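PDB 1VR0: probable 2-phosphosulfolactate phosphatase from Clostridium acetobutylicum, which probably catalyses the magnesium-dependent hydrolysis of (2R)-O-phospho-3-sulfolactate to (2R)-3-sulfolactate and phosphate. Local coordinates for residues M13-I18 against Y173-V178; T33-D38 against E143-L148; M39-S44 against G80-G85; K84-E89 against M218-K223; G206-K209 against H213-R216. All blocks are in the same frame, centred on the assembly; numbering follows the deposited sequence.

From the N terminus, strand 13-18 enters the larger, seven-stranded sheet, and contact 1 closes a long loop by bringing helix 165-181 onto it. Nested inside is contact 2, which ties strand 33-37 of the same sheet to helix 138-148; side chains of the two contacts touch. Contact 3 lies inside both loops and joins the turn after strand 33-37 to the loop that follows strand 77-81 of the three-stranded sheet. Contact 4 starts at Lys84 and Gly85, which it shares with contact 3, and crosses contacts 1 and 2 to reach the end of helix 212-219. Contact 5, inside contact 4's loop, folds that helix back on helix 205-208. Contacts 3, 4 and 5 border the bound sulfolactate.

Contact 1 of 5, residues M13-I18 against Y173-V178; sequences MKIDLI and YIINCV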
# COMPACT_ATOMS: atom_id res chain seq x y z
N MSE A 13 -9.81 10.99 16.30
CA MSE A 13 -9.24 11.24 14.98
C MSE A 13 -8.66 9.98 14.28
O MSE A 13 -7.86 9.24 14.85
CB MSE A 13 -8.15 12.30 15.13
CG MSE A 13 -7.54 12.75 13.83
SE MSE A 13 -6.17 14.20 14.05
CE MSE A 13 -7.30 15.70 14.64
N LYS A 14 -9.10 9.77 13.05
CA LYS A 14 -8.65 8.67 12.21
C LYS A 14 -7.51 9.13 11.28
O LYS A 14 -7.57 10.22 10.72
CB LYS A 14 -9.81 8.17 11.33
CG LYS A 14 -11.11 7.72 12.09
CD LYS A 14 -12.27 7.23 11.13
CE LYS A 14 -13.45 6.48 11.81
NZ LYS A 14 -14.04 7.15 13.02
N ILE A 15 -6.48 8.29 11.11
CA ILE A 15 -5.39 8.56 10.20
C ILE A 15 -5.23 7.40 9.22
O ILE A 15 -5.11 6.25 9.63
CB ILE A 15 -4.08 8.82 10.95
CG1 ILE A 15 -4.28 9.99 11.92
CG2 ILE A 15 -2.96 9.15 9.96
CD1 ILE A 15 -3.09 10.36 12.74
N ASP A 16 -5.27 7.73 7.93
CA ASP A 16 -5.13 6.75 6.85
C ASP A 16 -3.94 7.14 6.00
O ASP A 16 -3.39 8.22 6.16
CB ASP A 16 -6.40 6.74 5.98
CG ASP A 16 -6.57 5.45 5.16
OD1 ASP A 16 -5.79 4.47 5.28
OD2 ASP A 16 -7.55 5.41 4.38
N LEU A 17 -3.58 6.26 5.08
CA LEU A 17 -2.47 6.49 4.17
C LEU A 17 -2.83 5.93 2.79
O LEU A 17 -3.40 4.84 2.68
CB LEU A 17 -1.23 5.82 4.71
CG LEU A 17 0.03 6.03 3.89
CD1 LEU A 17 1.21 6.03 4.85
CD2 LEU A 17 0.23 4.97 2.81
N ILE A 18 -2.51 6.69 1.75
CA ILE A 18 -2.67 6.26 0.38
C ILE A 18 -1.25 6.14 -0.19
O ILE A 18 -0.42 7.03 -0.00
CB ILE A 18 -3.47 7.27 -0.37
CG1 ILE A 18 -4.92 7.20 0.12
CG2 ILE A 18 -3.36 7.02 -1.85
CD1 ILE A 18 -5.84 8.27 -0.43
N TYR A 173 7.00 9.31 9.89
CA TYR A 173 7.57 10.33 10.73
C TYR A 173 6.51 11.32 11.17
O TYR A 173 6.45 11.71 12.36
CB TYR A 173 8.67 11.07 9.97
CG TYR A 173 9.14 12.34 10.58
CD1 TYR A 173 9.57 12.39 11.90
CD2 TYR A 173 9.21 13.50 9.81
CE1 TYR A 173 10.05 13.57 12.44
CE2 TYR A 173 9.69 14.67 10.35
CZ TYR A 173 10.10 14.71 11.65
OH TYR A 173 10.56 15.92 12.17
N ILE A 174 5.67 11.72 10.22
CA ILE A 174 4.65 12.72 10.48
C ILE A 174 3.58 12.15 11.42
O ILE A 174 3.15 12.82 12.35
CB ILE A 174 4.09 13.23 9.16
CG1 ILE A 174 5.20 14.04 8.45
CG2 ILE A 174 2.86 14.09 9.37
CD1 ILE A 174 4.84 14.65 7.14
N ILE A 175 3.17 10.91 11.17
CA ILE A 175 2.21 10.23 12.02
C ILE A 175 2.78 10.16 13.44
O ILE A 175 2.10 10.46 14.41
CB ILE A 175 1.91 8.84 11.46
CG1 ILE A 175 1.10 8.99 10.17
CG2 ILE A 175 1.18 7.97 12.47
CD1 ILE A 175 1.09 7.73 9.31
N ASN A 176 4.06 9.84 13.55
CA ASN A 176 4.70 9.78 14.83
C ASN A 176 4.64 11.10 15.57
O ASN A 176 4.47 11.11 16.76
CB ASN A 176 6.16 9.37 14.68
CG ASN A 176 6.71 8.80 15.96
OD1 ASN A 176 7.41 9.46 16.71
ND2 ASN A 176 6.33 7.58 16.25
N CYS A 177 4.83 12.18 14.84
CA CYS A 177 4.79 13.53 15.40
C CYS A 177 3.39 13.91 15.86
O CYS A 177 3.22 14.67 16.84
CB CYS A 177 5.25 14.55 14.36
SG CYS A 177 7.03 14.52 13.91
N VAL A 178 2.38 13.40 15.15
CA VAL A 178 1.01 13.58 15.57
C VAL A 178 0.79 12.83 16.89
O VAL A 178 0.16 13.36 17.79
CB VAL A 178 0.00 13.10 14.51
CG1 VAL A 178 -1.43 13.04 15.10
CG2 VAL A 178 0.04 14.01 13.30
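This is buried, wholly apolar helix-on-sheet packing: Ile15, on the strand 13-18 of the larger sheet, meets Ile175 and Val178, one turn apart on helix 165-181. The backbones stay well separated, with Ile15 CA and Ile175 CA 8.0 Å apart, and branched side chains fill the gap. Ile15 divides its two arms between the two partners. Its chi1 of -57° sets CG1 opposite the carbonyl carbon, and an extended chi2 (179°) carries CD1 out to meet Val178 tip to tip, with Ile15 CD1 3.9 Å from Val178 CG1. The other arm, CG2, runs alongside Ile175, the two side chains sliding past each other in opposite directions; Ile15 CG2 lies 4.1 Å from Ile175 CG1. Asp16 points to the far side of the strand, as alternation demands, and its OD1 takes a hydrogen bond from the Thr188 side chain and a weak one from Leu17 N (2.9 Å from Asp16 OD1). The apolar layer spreads beyond Ile15: Ile175 also rests on Ile154 and Leu187, Val178 on Leu185 and on Ala142 of helix 138-148. Strand 13-18 is flanked in the sheet by the parallel strands 152-156 and 185-187, and helix 165-181 connects these two in the chain. The helix therefore passes over the strand between them, a beta-alpha-beta crossover with one strand inserted, as is common in layered alpha/beta folds.

Contact 2 of 5, residues T33-D38 against E143-L148; sequences TAVVID and EKIVEL. With MG (magnesium ion), chain D.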
# COMPACT_ATOMS: atom_id res chain seq x y z
N THR A 33 -8.57 16.04 6.26
CA THR A 33 -7.30 16.74 6.17
C THR A 33 -6.39 15.84 5.34
O THR A 33 -6.03 14.75 5.79
CB THR A 33 -6.68 16.98 7.58
OG1 THR A 33 -7.51 17.84 8.34
CG2 THR A 33 -5.33 17.60 7.49
N ALA A 34 -6.06 16.26 4.12
CA ALA A 34 -5.13 15.49 3.27
C ALA A 34 -3.72 16.07 3.36
O ALA A 34 -3.54 17.27 3.27
CB ALA A 34 -5.58 15.49 1.84
N VAL A 35 -2.74 15.21 3.56
CA VAL A 35 -1.37 15.64 3.62
C VAL A 35 -0.64 15.01 2.44
O VAL A 35 -0.52 13.80 2.36
CB VAL A 35 -0.73 15.18 4.92
CG1 VAL A 35 0.74 15.55 4.96
CG2 VAL A 35 -1.49 15.75 6.13
N VAL A 36 -0.17 15.83 1.51
CA VAL A 36 0.49 15.30 0.33
C VAL A 36 2.01 15.24 0.56
O VAL A 36 2.63 16.21 1.02
CB VAL A 36 0.15 16.11 -0.90
CG1 VAL A 36 0.89 15.55 -2.09
CG2 VAL A 36 -1.35 16.10 -1.16
N ILE A 37 2.59 14.09 0.24
CA ILE A 37 4.03 13.87 0.40
C ILE A 37 4.71 13.42 -0.89
O ILE A 37 4.34 12.42 -1.49
CB ILE A 37 4.28 12.90 1.56
CG1 ILE A 37 3.83 13.56 2.87
CG2 ILE A 37 5.74 12.57 1.70
CD1 ILE A 37 3.66 12.60 4.00
N ASP A 38 5.70 14.19 -1.31
CA ASP A 38 6.64 13.77 -2.38
C ASP A 38 8.03 14.28 -1.95
O ASP A 38 8.53 15.27 -2.48
CB ASP A 38 6.21 14.35 -3.74
CG ASP A 38 7.00 13.80 -4.91
OD1 ASP A 38 7.22 12.58 -4.94
OD2 ASP A 38 7.41 14.54 -5.83
N GLU A 143 1.46 19.55 13.92
CA GLU A 143 0.80 20.57 14.71
C GLU A 143 -0.44 21.11 14.01
O GLU A 143 -1.45 21.29 14.65
CB GLU A 143 1.78 21.67 15.01
CG GLU A 143 1.12 22.77 15.78
CD GLU A 143 2.10 23.61 16.52
OE1 GLU A 143 2.99 23.02 17.18
OE2 GLU A 143 1.99 24.85 16.43
N LYS A 144 -0.36 21.33 12.70
CA LYS A 144 -1.52 21.80 11.92
C LYS A 144 -2.65 20.75 11.83
O LYS A 144 -3.84 21.07 11.93
CB LYS A 144 -1.08 22.23 10.53
CG LYS A 144 -2.16 22.85 9.66
CD LYS A 144 -2.67 24.15 10.17
CE LYS A 144 -3.82 24.64 9.29
NZ LYS A 144 -4.47 25.89 9.86
N ILE A 145 -2.26 19.51 11.70
CA ILE A 145 -3.20 18.39 11.74
C ILE A 145 -4.04 18.37 12.99
O ILE A 145 -5.25 18.22 12.93
CB ILE A 145 -2.44 17.06 11.59
CG1 ILE A 145 -2.03 16.88 10.14
CG2 ILE A 145 -3.29 15.89 12.02
CD1 ILE A 145 -0.98 15.74 9.93
N VAL A 146 -3.40 18.55 14.13
CA VAL A 146 -4.10 18.56 15.42
C VAL A 146 -5.04 19.76 15.50
O VAL A 146 -6.18 19.61 15.90
CB VAL A 146 -3.09 18.58 16.58
CG1 VAL A 146 -3.77 18.79 17.93
CG2 VAL A 146 -2.28 17.30 16.57
N GLU A 147 -4.56 20.93 15.11
CA GLU A 147 -5.38 22.16 15.12
C GLU A 147 -6.62 21.98 14.26
O GLU A 147 -7.70 22.37 14.65
CB GLU A 147 -4.57 23.36 14.61
CG GLU A 147 -5.23 24.73 14.83
CD GLU A 147 -5.45 25.54 13.51
OE1 GLU A 147 -4.78 25.29 12.48
OE2 GLU A 147 -6.32 26.45 13.50
N LEU A 148 -6.45 21.37 13.07
CA LEU A 148 -7.55 21.21 12.12
C LEU A 148 -8.61 20.25 12.64
O LEU A 148 -9.77 20.31 12.22
CB LEU A 148 -7.02 20.72 10.79
CG LEU A 148 -6.41 21.77 9.89
CD1 LEU A 148 -5.97 21.10 8.66
CD2 LEU A 148 -7.39 22.91 9.59
MG MG D . 7.65 10.52 -4.48
O HOH W 1 -6.83 17.19 10.93
O HOH W 2 9.44 11.36 -2.89
O HOH W 3 9.58 9.06 -5.02
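Thr33 OG1 gives its hydrogen to a water 2.8 Å away, and that water passes one on to Ile145 O at 2.7 Å, so a single bound water joins the start of strand 33-37 to the last turn of helix 138-148. The same OG1 lies against Leu148, 3.6 Å from Leu148 CD1, while Thr33 CG2 meets that methyl too; the two side chains cross obliquely. Deeper in, the contact is purely apolar. Val35 and Ile145 meet at about a right angle: with chi1 near -76° and chi2 extended, Ile145 sends CD1 down to the sheet, 3.8 Å from Val35 CG2. Strand and helix run almost antiparallel, their axes 167° apart and 10.0 Å from each other. On the outer side of the helix Lys144 NZ forms a 2.7 Å salt bridge with Glu147 OE1, meeting the syn lone pair of that oxygen. At the far end of the strand Asp38 OD1 binds the magnesium ion together with Gly158 O, Asp167 and two waters. At its start the strand is thus held to the helix by one water and a few methyl contacts; just past its C-terminal end it supplies a magnesium ligand, where parallel alpha/beta sheets commonly place their active sites.

Contact 3 of 5, residues M39-S44 against G80-G85; sequences MLRATS and GGERKG. With 3SL ((2R)-3-sulfolactic acid), chain E.
Arg41 turns the edge of its guanidinium toward Gly85, and near the plane of that group lie both Gly85 O and a sulfonate oxygen of the bound sulfolactate. Arg41 NH1 is shared between them, 3.0 Å from Gly85 O in a weak bond bent to 125°, and 3.0 Å from O3S of the ligand in a better one. Arg41 NE gives a further, weak bond to the same O3S. A bend at chi3 (-70°) swings the guanidinium round the sulfonate, while Arg41 NH2 is held by a salt bridge to Asp225, which probably helps to fix the rotation of the group. Arg41 follows a cis peptide and is the N-cap of helix 42-51; its loop leaves the end of strand 33-37, whereas Glu82 and Gly85 follow strand 77-81 of the second, three-stranded sheet. The sulfolactate therefore lies between loops following the C-terminal ends of two strands, one from each sheet, with Arg41 hydrogen-bonded to it. Glu82 approaches the arginine obliquely through its aliphatic part, Glu82 CG lying 4.5 Å from Arg41 NH1. Its CG sits between backbone N and carbonyl carbon (chi1 51°), and a second bend folds the carboxylate back beside the ligand, over its own loop. There Gly85 N donates to Glu82 OE1 at 2.9 Å, coming from above the carboxylate plane, and Thr115 OG1 is hydrogen-bonded to the same oxygen. Arg83 NH1 reaches back to Glu82 O (3.2 Å). On the other segment Ser44 OG donates to Met39 O at 2.7 Å, tying the helix's first turn to the loop carrying Arg41.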
# COMPACT_ATOMS: atom_id res chain seq x y z
N MSE A 39 8.65 13.62 -0.98
CA MSE A 39 9.80 14.24 -0.30
C MSE A 39 11.04 14.36 -1.18
O MSE A 39 11.91 15.23 -0.94
CB MSE A 39 10.14 13.52 1.00
CG MSE A 39 10.47 12.07 0.82
SE MSE A 39 11.62 11.32 2.24
CE MSE A 39 13.08 12.63 2.18
N LEU A 40 11.14 13.50 -2.19
CA LEU A 40 12.27 13.56 -3.11
C LEU A 40 11.70 13.75 -4.48
O LEU A 40 11.64 12.76 -5.25
CB LEU A 40 13.09 12.27 -3.06
CG LEU A 40 13.92 12.16 -1.78
CD1 LEU A 40 14.60 10.78 -1.62
CD2 LEU A 40 14.96 13.25 -1.70
N ARG A 41 11.33 14.99 -4.86
CA ARG A 41 11.67 16.24 -4.18
C ARG A 41 10.58 17.30 -4.16
O ARG A 41 10.75 18.32 -3.48
CB ARG A 41 12.91 16.88 -4.83
CG ARG A 41 14.21 16.09 -4.71
CD ARG A 41 15.27 16.61 -5.67
NE ARG A 41 14.94 16.31 -7.08
CZ ARG A 41 15.53 16.88 -8.13
NH1 ARG A 41 15.16 16.55 -9.36
NH2 ARG A 41 16.50 17.76 -7.98
N ALA A 42 9.46 17.08 -4.85
CA ALA A 42 8.44 18.15 -5.07
C ALA A 42 7.93 18.85 -3.80
O ALA A 42 7.87 20.07 -3.78
CB ALA A 42 7.26 17.65 -5.88
N THR A 43 7.55 18.12 -2.76
CA THR A 43 7.03 18.77 -1.58
C THR A 43 8.13 19.36 -0.73
O THR A 43 7.87 20.25 0.08
CB THR A 43 6.15 17.88 -0.72
OG1 THR A 43 6.83 16.67 -0.37
CG2 THR A 43 4.90 17.56 -1.47
N SER A 44 9.37 18.87 -0.90
CA SER A 44 10.52 19.51 -0.27
C SER A 44 10.82 20.84 -0.95
O SER A 44 11.21 21.81 -0.28
CB SER A 44 11.74 18.59 -0.31
OG SER A 44 11.46 17.46 0.49
N GLY A 80 9.42 26.13 -12.78
CA GLY A 80 10.24 25.04 -12.23
C GLY A 80 9.57 23.68 -12.22
O GLY A 80 8.43 23.54 -12.63
N GLY A 81 10.30 22.67 -11.74
CA GLY A 81 9.86 21.27 -11.71
C GLY A 81 10.78 20.35 -12.48
O GLY A 81 11.95 20.64 -12.67
N GLU A 82 10.25 19.23 -12.95
CA GLU A 82 11.06 18.25 -13.70
C GLU A 82 10.26 17.23 -14.48
O GLU A 82 9.08 16.97 -14.19
CB GLU A 82 11.99 17.48 -12.75
CG GLU A 82 11.29 16.88 -11.54
CD GLU A 82 10.42 15.62 -11.83
OE1 GLU A 82 10.63 14.89 -12.82
OE2 GLU A 82 9.51 15.32 -11.03
N ARG A 83 10.94 16.63 -15.44
CA ARG A 83 10.54 15.35 -16.01
C ARG A 83 11.72 14.37 -15.91
O ARG A 83 12.86 14.70 -16.28
CB ARG A 83 10.08 15.52 -17.45
CG ARG A 83 8.75 16.24 -17.59
CD ARG A 83 7.61 15.49 -16.89
NE ARG A 83 6.32 16.13 -17.18
CZ ARG A 83 5.60 16.86 -16.33
NH1 ARG A 83 6.00 17.10 -15.08
NH2 ARG A 83 4.44 17.36 -16.76
N LYS A 84 11.45 13.18 -15.39
CA LYS A 84 12.47 12.16 -15.15
C LYS A 84 13.58 12.71 -14.23
O LYS A 84 14.75 12.32 -14.34
CB LYS A 84 13.06 11.65 -16.47
CG LYS A 84 12.08 10.91 -17.39
CD LYS A 84 12.76 10.51 -18.72
CE LYS A 84 12.23 9.18 -19.30
NZ LYS A 84 13.13 8.59 -20.40
N GLY A 85 13.22 13.65 -13.36
CA GLY A 85 14.18 14.28 -12.46
C GLY A 85 15.01 15.40 -13.06
O GLY A 85 15.71 16.07 -12.31
O11 3SL E . 11.78 10.57 -11.34
C1 3SL E . 12.49 11.39 -10.74
O12 3SL E . 13.73 11.27 -10.54
C2 3SL E . 11.80 12.60 -10.24
O2 3SL E . 10.54 12.18 -9.72
C3 3SL E . 12.70 13.24 -9.20
S 3SL E . 11.93 14.47 -8.38
O3S 3SL E . 12.33 15.77 -8.93
O1S 3SL E . 10.45 14.25 -8.19
O2S 3SL E . 12.52 14.53 -7.04

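Contact 4 of 5, residues K84-E89 against M218-K223; sequences KGLKIE and MELGLK. With 3SL ((2R)-3-sulfolactic acid), chain E.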
# COMPACT_ATOMS: atom_id res chain seq x y z
N LYS A 84 11.45 13.18 -15.39
CA LYS A 84 12.47 12.16 -15.15
C LYS A 84 13.58 12.71 -14.23
O LYS A 84 14.75 12.32 -14.34
CB LYS A 84 13.06 11.65 -16.47
CG LYS A 84 12.08 10.91 -17.39
CD LYS A 84 12.76 10.51 -18.72
CE LYS A 84 12.23 9.18 -19.30
NZ LYS A 84 13.13 8.59 -20.40
N GLY A 85 13.22 13.65 -13.36
CA GLY A 85 14.18 14.28 -12.46
C GLY A 85 15.01 15.40 -13.06
O GLY A 85 15.71 16.07 -12.31
N LEU A 86 14.92 15.60 -14.38
CA LEU A 86 15.71 16.61 -15.09
C LEU A 86 14.96 17.94 -15.28
O LEU A 86 13.73 17.99 -15.32
CB LEU A 86 16.10 16.08 -16.46
CG LEU A 86 17.02 14.86 -16.52
CD1 LEU A 86 17.09 14.33 -17.96
CD2 LEU A 86 18.43 15.19 -16.02
N LYS A 87 15.72 19.02 -15.42
CA LYS A 87 15.19 20.33 -15.74
C LYS A 87 14.49 20.26 -17.08
O LYS A 87 14.98 19.64 -18.00
CB LYS A 87 16.34 21.34 -15.83
CG LYS A 87 15.92 22.79 -15.71
CD LYS A 87 17.05 23.74 -16.09
CE LYS A 87 16.64 25.19 -15.88
NZ LYS A 87 17.36 26.07 -16.84
N ILE A 88 13.34 20.93 -17.20
CA ILE A 88 12.54 20.92 -18.42
C ILE A 88 13.00 22.03 -19.36
O ILE A 88 13.25 23.14 -18.92
CB ILE A 88 11.05 21.07 -18.08
CG1 ILE A 88 10.58 19.95 -17.14
CG2 ILE A 88 10.21 21.09 -19.34
CD1 ILE A 88 9.34 20.27 -16.32
N GLU A 89 13.10 21.74 -20.65
CA GLU A 89 13.66 22.71 -21.62
C GLU A 89 12.84 24.00 -21.55
O GLU A 89 11.63 23.93 -21.52
CB GLU A 89 13.70 22.13 -23.07
CG GLU A 89 14.90 22.53 -23.91
N MSE A 218 20.43 9.02 -7.14
CA MSE A 218 21.86 8.90 -7.16
C MSE A 218 22.40 9.00 -8.56
O MSE A 218 23.44 9.63 -8.76
CB MSE A 218 22.33 7.62 -6.49
CG MSE A 218 22.21 7.61 -4.96
SE MSE A 218 22.87 9.26 -4.00
CE MSE A 218 21.31 10.35 -3.98
N GLU A 219 21.74 8.40 -9.55
CA GLU A 219 22.33 8.44 -10.87
C GLU A 219 22.15 9.82 -11.49
O GLU A 219 22.81 10.13 -12.45
CB GLU A 219 21.84 7.31 -11.79
CG GLU A 219 20.41 7.40 -12.29
CD GLU A 219 20.14 6.54 -13.57
OE1 GLU A 219 21.03 6.45 -14.46
OE2 GLU A 219 19.00 6.00 -13.70
N LEU A 220 21.31 10.67 -10.90
CA LEU A 220 21.24 12.07 -11.31
C LEU A 220 22.23 12.97 -10.54
O LEU A 220 22.24 14.17 -10.76
CB LEU A 220 19.81 12.60 -11.12
CG LEU A 220 18.74 12.09 -12.09
CD1 LEU A 220 17.36 12.52 -11.64
CD2 LEU A 220 19.01 12.56 -13.51
N GLY A 221 23.04 12.40 -9.64
CA GLY A 221 24.03 13.15 -8.86
C GLY A 221 23.44 14.08 -7.81
O GLY A 221 24.01 15.11 -7.48
N LEU A 222 22.30 13.69 -7.25
CA LEU A 222 21.56 14.54 -6.35
C LEU A 222 21.78 14.22 -4.89
O LEU A 222 20.90 14.39 -4.07
CB LEU A 222 20.08 14.42 -6.69
CG LEU A 222 19.82 14.73 -8.15
CD1 LEU A 222 18.36 14.53 -8.42
CD2 LEU A 222 20.26 16.17 -8.47
N LYS A 223 22.98 13.75 -4.55
CA LYS A 223 23.36 13.49 -3.16
C LYS A 223 23.06 14.68 -2.23
O LYS A 223 22.50 14.49 -1.16
CB LYS A 223 24.85 13.14 -3.10
CG LYS A 223 25.26 12.53 -1.77
CD LYS A 223 26.78 12.45 -1.63
CE LYS A 223 27.17 11.79 -0.29
NZ LYS A 223 28.64 11.91 -0.02
O11 3SL E . 11.78 10.57 -11.34
C1 3SL E . 12.49 11.39 -10.74
O12 3SL E . 13.73 11.27 -10.54
C2 3SL E . 11.80 12.60 -10.24
O2 3SL E . 10.54 12.18 -9.72
C3 3SL E . 12.70 13.24 -9.20
S 3SL E . 11.93 14.47 -8.38
O3S 3SL E . 12.33 15.77 -8.93
O1S 3SL E . 10.45 14.25 -8.19
O2S 3SL E . 12.52 14.53 -7.04
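Leu220 places CG opposite its own carbonyl carbon (chi1 -71°) and continues extended through chi2 to CD1, which brings both methyls onto the loop at Lys84-Leu86. CD1 settles on the backbone: Leu220 CD1 is 3.7 Å from Gly85 CA and 3.8 Å from Lys84 O. The second methyl, Leu220 CD2, meets Leu86 CD2 at 3.7 Å, the two leucine side chains crossing at a slant. Lys84 and Gly85 both have positive phi, and the turn they make leaves the bare alpha carbon of Gly85 facing the leucine, so a branched side chain can lie directly against the main chain. The Lys84 side chain runs another way, past Tyr160, and is largely exposed. No hydrogen bond joins the two segments themselves, but one turn earlier on the same helix the side chain of Arg216 is hydrogen-bonded through NH2 to Lys84 O, a polar bond beside the apolar one. Leu220 comes just after the last helical residues of helix 212-219. Gly221, with positive phi, ends that helix in a Schellman motif, in which Gly221 N bonds to Met218 O at 2.9 Å, and Leu222 is then the N-cap of helix 223-229. The chain thus turns sharply at Leu220-Leu222, and Leu222 packs on Arg41. The bound sulfolactate lies beside the junction: Leu220 CD1 is 4.0 Å from its carboxylate O12, and Gly85 N is 3.5 Å from its C1. Leu220, at the Schellman-capped end of helix 212-219, rests on the Lys84-Gly85 turn and with it forms part of the wall of the sulfolactate pocket.

Contact 5 of 5, residues G206-K209 against H213-R216; sequences GFVK and HYKR. With 3SL ((2R)-3-sulfolactic acid), chain E.
The corner between the short helix 205-208 and helix 212-219, on the ligand-binding side of the fold, is filled by Tyr214 lying against Val208 and Lys209. With chi1 -176° the tyrosine ring extends back over the preceding turn, and the aliphatic chain of Lys209 runs beside it in the same direction. Lys209 CG sits over one face of the ring in a CH-pi contact, 3.8 Å from the centroid and 23° off the normal, displaced toward the rim on the hydroxyl side; Lys209 CG is accordingly only 3.5 Å from Tyr214 CZ. Beyond CG the lysine is fully extended, so Lys209 CE passes 3.6 Å from Tyr214 OH. Closer to the backbone, Val208 O lies 3.6 Å from Tyr214 CB. Phe226 of helix 223-229 meets the tyrosine ring edge-to-face, while Val208 also touches Leu40 and Phe226. Phe207, buried against Ile165 and Ile169, also meets Tyr196 of the second subunit edge-to-face, so the corner adjoins the subunit interface. Two other residues of the helix, His213 and Arg216, turn to the ligand instead. His213 presents its ring edge to the carboxylate end of the sulfolactate, His213 CE1 being 3.5 Å from C1, and its NE2 is hydrogen-bonded to Leu40 O, which probably fixes the ring's rotation. One turn on, Arg216 passes CG 3.4 Å from the ligand O12, its chain bent at chi2 (55°), and Glu219 forms a salt bridge with its NH1. One face of helix 212-219 thus packs in the corner while another lines the sulfolactate pocket.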
# COMPACT_ATOMS: atom_id res chain seq x y z
N GLY A 206 18.92 6.30 6.38
CA GLY A 206 19.39 4.93 6.18
C GLY A 206 18.41 4.08 5.40
O GLY A 206 18.79 3.37 4.49
N PHE A 207 17.14 4.17 5.74
CA PHE A 207 16.17 3.26 5.20
C PHE A 207 15.71 3.69 3.81
O PHE A 207 15.33 2.87 2.99
CB PHE A 207 15.00 3.17 6.19
CG PHE A 207 14.08 2.07 5.89
CD1 PHE A 207 14.30 0.82 6.40
CD2 PHE A 207 13.00 2.28 5.04
CE1 PHE A 207 13.44 -0.23 6.08
CE2 PHE A 207 12.12 1.22 4.71
CZ PHE A 207 12.34 -0.01 5.24
N VAL A 208 15.76 4.97 3.53
CA VAL A 208 15.40 5.45 2.22
C VAL A 208 16.32 4.86 1.14
O VAL A 208 15.92 4.65 -0.00
CB VAL A 208 15.46 6.99 2.16
CG1 VAL A 208 15.23 7.49 0.71
CG2 VAL A 208 14.42 7.60 3.09
N LYS A 209 17.57 4.57 1.52
CA LYS A 209 18.50 3.97 0.56
C LYS A 209 18.02 2.63 -0.04
O LYS A 209 18.54 2.20 -1.05
CB LYS A 209 19.89 3.84 1.16
CG LYS A 209 20.46 5.19 1.43
CD LYS A 209 21.82 5.11 2.04
CE LYS A 209 22.28 6.46 2.51
NZ LYS A 209 23.53 6.30 3.24
N HIS A 213 13.63 4.47 -6.05
CA HIS A 213 13.79 5.87 -6.45
C HIS A 213 15.11 6.46 -5.99
O HIS A 213 15.63 7.36 -6.62
CB HIS A 213 12.64 6.67 -5.80
CG HIS A 213 12.55 8.11 -6.22
ND1 HIS A 213 12.36 8.49 -7.53
CD2 HIS A 213 12.53 9.25 -5.49
CE1 HIS A 213 12.27 9.81 -7.60
NE2 HIS A 213 12.37 10.29 -6.37
N TYR A 214 15.64 5.99 -4.87
CA TYR A 214 16.96 6.42 -4.44
C TYR A 214 18.03 6.16 -5.49
O TYR A 214 18.94 6.97 -5.64
CB TYR A 214 17.36 5.67 -3.18
CG TYR A 214 18.67 6.11 -2.61
CD1 TYR A 214 18.79 7.34 -2.00
CD2 TYR A 214 19.79 5.31 -2.69
CE1 TYR A 214 20.01 7.76 -1.47
CE2 TYR A 214 21.01 5.71 -2.16
CZ TYR A 214 21.11 6.95 -1.56
OH TYR A 214 22.30 7.35 -1.00
N LYS A 215 17.96 5.04 -6.20
CA LYS A 215 18.99 4.77 -7.22
C LYS A 215 18.87 5.84 -8.29
O LYS A 215 19.87 6.25 -8.85
CB LYS A 215 18.95 3.37 -7.86
CG LYS A 215 18.80 2.19 -6.88
CD LYS A 215 19.03 0.81 -7.57
CE LYS A 215 18.19 -0.36 -6.92
NZ LYS A 215 18.54 -1.73 -7.55
N ARG A 216 17.64 6.27 -8.57
CA ARG A 216 17.43 7.30 -9.58
C ARG A 216 18.04 8.65 -9.17
O ARG A 216 18.75 9.32 -9.96
CB ARG A 216 15.93 7.48 -9.87
CG ARG A 216 15.62 8.51 -10.93
CD ARG A 216 16.34 8.22 -12.21
NE ARG A 216 16.11 9.24 -13.23
CZ ARG A 216 16.83 9.36 -14.35
NH1 ARG A 216 17.82 8.52 -14.62
NH2 ARG A 216 16.55 10.31 -15.22
O11 3SL E . 11.78 10.57 -11.34
C1 3SL E . 12.49 11.39 -10.74
O12 3SL E . 13.73 11.27 -10.54
C2 3SL E . 11.80 12.60 -10.24
O2 3SL E . 10.54 12.18 -9.72
C3 3SL E . 12.70 13.24 -9.20
S 3SL E . 11.93 14.47 -8.38
O3S 3SL E . 12.33 15.77 -8.93
O1S 3SL E . 10.45 14.25 -8.19
O2S 3SL E . 12.52 14.53 -7.04